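Local coordinates for protein beta-phenylalanine aminotransferase (Variovorax paradoxus, PDB 4AO9) that catalyses amino-group transfer from beta-phenylalanine with the cofactor pyridoxal-5'-phosphate, as a class-III aminotransferase, at residues A348-N359 / F371-N379. Numbering follows the deposited sequence.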
loop_
_atom_site.group_PDB
_atom_site.type_symbol
_atom_site.label_atom_id
_atom_site.label_comp_id
_atom_site.label_asym_id
_atom_site.label_seq_id
_atom_site.Cartn_x
_atom_site.Cartn_y
_atom_site.Cartn_z
ATOM N N ALA A 348 -10.702 24.815 -7.736
ATOM C CA ALA A 348 -11.339 24.389 -8.982
ATOM C C ALA A 348 -11.659 25.581 -9.883
ATOM O O ALA A 348 -11.450 25.521 -11.093
ATOM C CB ALA A 348 -12.594 23.577 -8.699
ATOM N N GLU A 349 -12.135 26.666 -9.276
ATOM C CA GLU A 349 -12.390 27.913 -10.009
ATOM C C GLU A 349 -11.118 28.477 -10.644
ATOM O O GLU A 349 -11.137 28.853 -11.820
ATOM C CB GLU A 349 -13.037 28.961 -9.101
ATOM C CG GLU A 349 -14.475 28.651 -8.699
ATOM C CD GLU A 349 -15.022 29.608 -7.636
ATOM O OE1 GLU A 349 -14.240 30.392 -7.047
ATOM O OE2 GLU A 349 -16.245 29.567 -7.382
ATOM N N ARG A 350 -10.025 28.523 -9.877
ATOM C CA ARG A 350 -8.718 28.962 -10.396
ATOM C C ARG A 350 -8.266 28.083 -11.569
ATOM O O ARG A 350 -7.722 28.577 -12.556
ATOM C CB ARG A 350 -7.646 28.956 -9.302
ATOM C CG ARG A 350 -7.975 29.792 -8.075
ATOM C CD ARG A 350 -7.143 29.363 -6.853
ATOM N NE ARG A 350 -5.702 29.523 -7.060
ATOM C CZ ARG A 350 -5.084 30.695 -7.160
ATOM N NH1 ARG A 350 -5.774 31.828 -7.073
ATOM N NH2 ARG A 350 -3.771 30.742 -7.345
ATOM N N GLY A 351 -8.490 26.774 -11.459
ATOM C CA GLY A 351 -8.159 25.852 -12.540
ATOM C C GLY A 351 -8.990 26.027 -13.798
ATOM O O GLY A 351 -8.460 25.968 -14.911
ATOM N N GLU A 352 -10.295 26.223 -13.631
ATOM C CA GLU A 352 -11.163 26.486 -14.777
ATOM C C GLU A 352 -10.695 27.736 -15.524
ATOM O O GLU A 352 -10.635 27.739 -16.754
ATOM C CB GLU A 352 -12.618 26.656 -14.339
ATOM C CG GLU A 352 -13.291 25.372 -13.855
ATOM C CD GLU A 352 -13.526 24.341 -14.954
ATOM O OE1 GLU A 352 -13.595 24.701 -16.153
ATOM O OE2 GLU A 352 -13.670 23.144 -14.617
ATOM N N ALA A 353 -10.334 28.775 -14.774
ATOM C CA ALA A 353 -9.878 30.025 -15.381
ATOM C C ALA A 353 -8.577 29.811 -16.155
ATOM O O ALA A 353 -8.420 30.309 -17.276
ATOM C CB ALA A 353 -9.727 31.106 -14.326
ATOM N N LEU A 354 -7.659 29.032 -15.578
ATOM C CA LEU A 354 -6.407 28.718 -16.251
ATOM C C LEU A 354 -6.628 27.904 -17.526
ATOM O O LEU A 354 -6.060 28.223 -18.578
ATOM C CB LEU A 354 -5.437 27.998 -15.298
ATOM C CG LEU A 354 -4.167 27.363 -15.875
ATOM C CD1 LEU A 354 -3.272 28.391 -16.579
ATOM C CD2 LEU A 354 -3.377 26.641 -14.792
ATOM N N ARG A 355 -7.454 26.861 -17.439
ATOM C CA ARG A 355 -7.685 26.005 -18.595
ATOM C C ARG A 355 -8.294 26.790 -19.759
ATOM O O ARG A 355 -7.914 26.590 -20.914
ATOM C CB ARG A 355 -8.539 24.775 -18.251
ATOM C CG ARG A 355 -8.364 23.659 -19.272
ATOM C CD ARG A 355 -9.200 22.405 -18.961
ATOM N NE ARG A 355 -10.613 22.582 -19.295
ATOM C CZ ARG A 355 -11.574 22.812 -18.406
ATOM N NH1 ARG A 355 -11.300 22.889 -17.105
ATOM N NH2 ARG A 355 -12.820 22.965 -18.821
ATOM N N ALA A 356 -9.229 27.679 -19.442
ATOM C CA ALA A 356 -9.853 28.518 -20.463
ATOM C C ALA A 356 -8.831 29.458 -21.105
ATOM O O ALA A 356 -8.825 29.611 -22.332
ATOM C CB ALA A 356 -11.025 29.292 -19.887
ATOM N N ARG A 357 -7.967 30.065 -20.290
ATOM C CA ARG A 357 -6.900 30.929 -20.808
ATOM C C ARG A 357 -5.995 30.156 -21.761
ATOM O O ARG A 357 -5.660 30.637 -22.840
ATOM C CB ARG A 357 -6.066 31.537 -19.682
ATOM C CG ARG A 357 -6.714 32.708 -18.955
ATOM C CD ARG A 357 -5.908 33.074 -17.716
ATOM N NE ARG A 357 -4.621 33.690 -18.027
ATOM C CZ ARG A 357 -3.683 33.978 -17.127
ATOM N NH1 ARG A 357 -3.868 33.689 -15.840
ATOM N NH2 ARG A 357 -2.551 34.550 -17.511
ATOM N N LEU A 358 -5.606 28.947 -21.366
ATOM C CA LEU A 358 -4.722 28.140 -22.192
ATOM C C LEU A 358 -5.369 27.707 -23.500
ATOM O O LEU A 358 -4.732 27.757 -24.549
ATOM C CB LEU A 358 -4.244 26.913 -21.415
ATOM C CG LEU A 358 -3.308 27.189 -20.244
ATOM C CD1 LEU A 358 -3.219 25.938 -19.374
ATOM C CD2 LEU A 358 -1.928 27.634 -20.729
ATOM N N ASN A 359 -6.622 27.263 -23.433
ATOM C CA ASN A 359 -7.346 26.868 -24.637
ATOM C C ASN A 359 -7.579 28.026 -25.602
ATOM O O ASN A 359 -7.478 27.846 -26.812
ATOM C CB ASN A 359 -8.629 26.132 -24.268
ATOM C CG ASN A 359 -8.349 24.705 -23.860
ATOM O OD1 ASN A 359 -7.431 24.079 -24.391
ATOM N ND2 ASN A 359 -9.128 24.183 -22.922
ATOM N N PHE A 371 -5.909 21.807 -23.799
ATOM C CA PHE A 371 -5.841 21.295 -22.440
ATOM C C PHE A 371 -7.211 20.765 -22.063
ATOM O O PHE A 371 -8.205 21.484 -22.146
ATOM C CB PHE A 371 -5.399 22.402 -21.484
ATOM C CG PHE A 371 -3.950 22.779 -21.630
ATOM C CD1 PHE A 371 -3.520 23.564 -22.708
ATOM C CD2 PHE A 371 -3.004 22.340 -20.701
ATOM C CE1 PHE A 371 -2.174 23.902 -22.851
ATOM C CE2 PHE A 371 -1.660 22.691 -20.833
ATOM C CZ PHE A 371 -1.243 23.469 -21.911
ATOM N N THR A 372 -7.263 19.490 -21.692
ATOM C CA THR A 372 -8.507 18.852 -21.261
ATOM C C THR A 372 -8.525 18.716 -19.742
ATOM O O THR A 372 -7.469 18.673 -19.114
ATOM C CB THR A 372 -8.701 17.457 -21.917
ATOM O OG1 THR A 372 -7.574 16.613 -21.641
ATOM C CG2 THR A 372 -8.853 17.594 -23.425
ATOM N N GLY A 373 -9.714 18.661 -19.159
ATOM C CA GLY A 373 -9.836 18.380 -17.732
ATOM C C GLY A 373 -10.965 19.121 -17.058
ATOM O O GLY A 373 -11.893 19.606 -17.724
ATOM N N ILE A 374 -10.884 19.185 -15.730
ATOM C CA ILE A 374 -11.906 19.788 -14.879
ATOM C C ILE A 374 -11.209 20.486 -13.729
ATOM O O ILE A 374 -10.275 19.934 -13.132
ATOM C CB ILE A 374 -12.853 18.713 -14.268
ATOM C CG1 ILE A 374 -13.597 17.936 -15.360
ATOM C CG2 ILE A 374 -13.852 19.364 -13.294
ATOM C CD1 ILE A 374 -14.317 16.680 -14.857
ATOM N N GLY A 375 -11.631 21.705 -13.419
ATOM C CA GLY A 375 -11.148 22.374 -12.214
ATOM C C GLY A 375 -9.637 22.471 -12.140
ATOM O O GLY A 375 -8.993 22.951 -13.066
ATOM N N SER A 376 -9.062 21.948 -11.058
ATOM C CA SER A 376 -7.635 22.137 -10.776
ATOM C C SER A 376 -6.715 21.106 -11.449
ATOM O O SER A 376 -5.506 21.095 -11.199
ATOM C CB SER A 376 -7.406 22.150 -9.263
ATOM O OG SER A 376 -7.906 20.950 -8.681
ATOM N N LEU A 377 -7.293 20.266 -12.311
ATOM C CA LEU A 377 -6.552 19.222 -13.028
ATOM C C LEU A 377 -6.748 19.362 -14.529
ATOM O O LEU A 377 -7.878 19.422 -15.012
ATOM C CB LEU A 377 -7.022 17.835 -12.595
ATOM C CG LEU A 377 -7.010 17.531 -11.091
ATOM C CD1 LEU A 377 -7.570 16.126 -10.849
ATOM C CD2 LEU A 377 -5.609 17.688 -10.527
ATOM N N MET A 378 -5.649 19.421 -15.275
ATOM C CA MET A 378 -5.749 19.482 -16.737
ATOM C C MET A 378 -4.560 18.794 -17.392
ATOM O O MET A 378 -3.583 18.472 -16.723
ATOM C CB MET A 378 -5.885 20.937 -17.221
ATOM C CG MET A 378 -4.710 21.807 -16.839
ATOM S SD MET A 378 -5.053 23.578 -16.895
ATOM C CE MET A 378 -5.892 23.796 -15.330
ATOM N N ASN A 379 -4.633 18.575 -18.698
ATOM C CA ASN A 379 -3.573 17.872 -19.414
ATOM C C ASN A 379 -3.414 18.434 -20.819
ATOM O O ASN A 379 -4.407 18.576 -21.541
ATOM C CB ASN A 379 -3.907 16.369 -19.479
ATOM C CG ASN A 379 -2.671 15.464 -19.511
ATOM O OD1 ASN A 379 -2.498 14.617 -18.626
ATOM N ND2 ASN A 379 -1.823 15.613 -20.531
HETATM O O HOH W 1 -9.041 21.942 -15.666
#
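A348 starts the contact where helix 341-365 runs over a two-residue hairpin turn: its carbonyl O receives a CA-H...O contact from G375. One turn on, G351 CA lies 3.1 Å from G375 O, so close that a beta carbon on G351 would clash with that carbonyl. E352 then reaches down to the type II' turn, where G375 N donates to OE2 (2.8 Å), meeting the carboxylate from above its plane. L354 crosses M378 at about a right angle, CD2 against the methyl CE, with I432 and V436 of helix 429-445 also touching the leucine. R355 runs out with CG anti to the backbone N (chi1 -159°) and bends at chi3, which lays its guanidinium over G373 O, 3.3 Å from CZ. NH1 forms a salt bridge with E352 OE1, and also donates to a water that in turn donates to G375 O and L377 O. L358 sets CD1 squarely over the F371 ring, a CH-pi contact 3.8 Å from the centroid, and touches M378 SD with the same methyl. N359 closes the row with a two-bond amide grip on the F371 backbone: N359 OD1 accepts from F371 N at 2.8 Å, and N359 ND2 donates to F371 O at 3.0 Å, both on lone pairs in the carbonyl plane. An alanine here would remove both bonds and is likely to leave the F371 N-H and carbonyl without these mates. Polar groups thus clamp the edge strand 370-374 and the turn to the helix, while L354, L358, F371 and M378 form the apolar filling between helix and sheet.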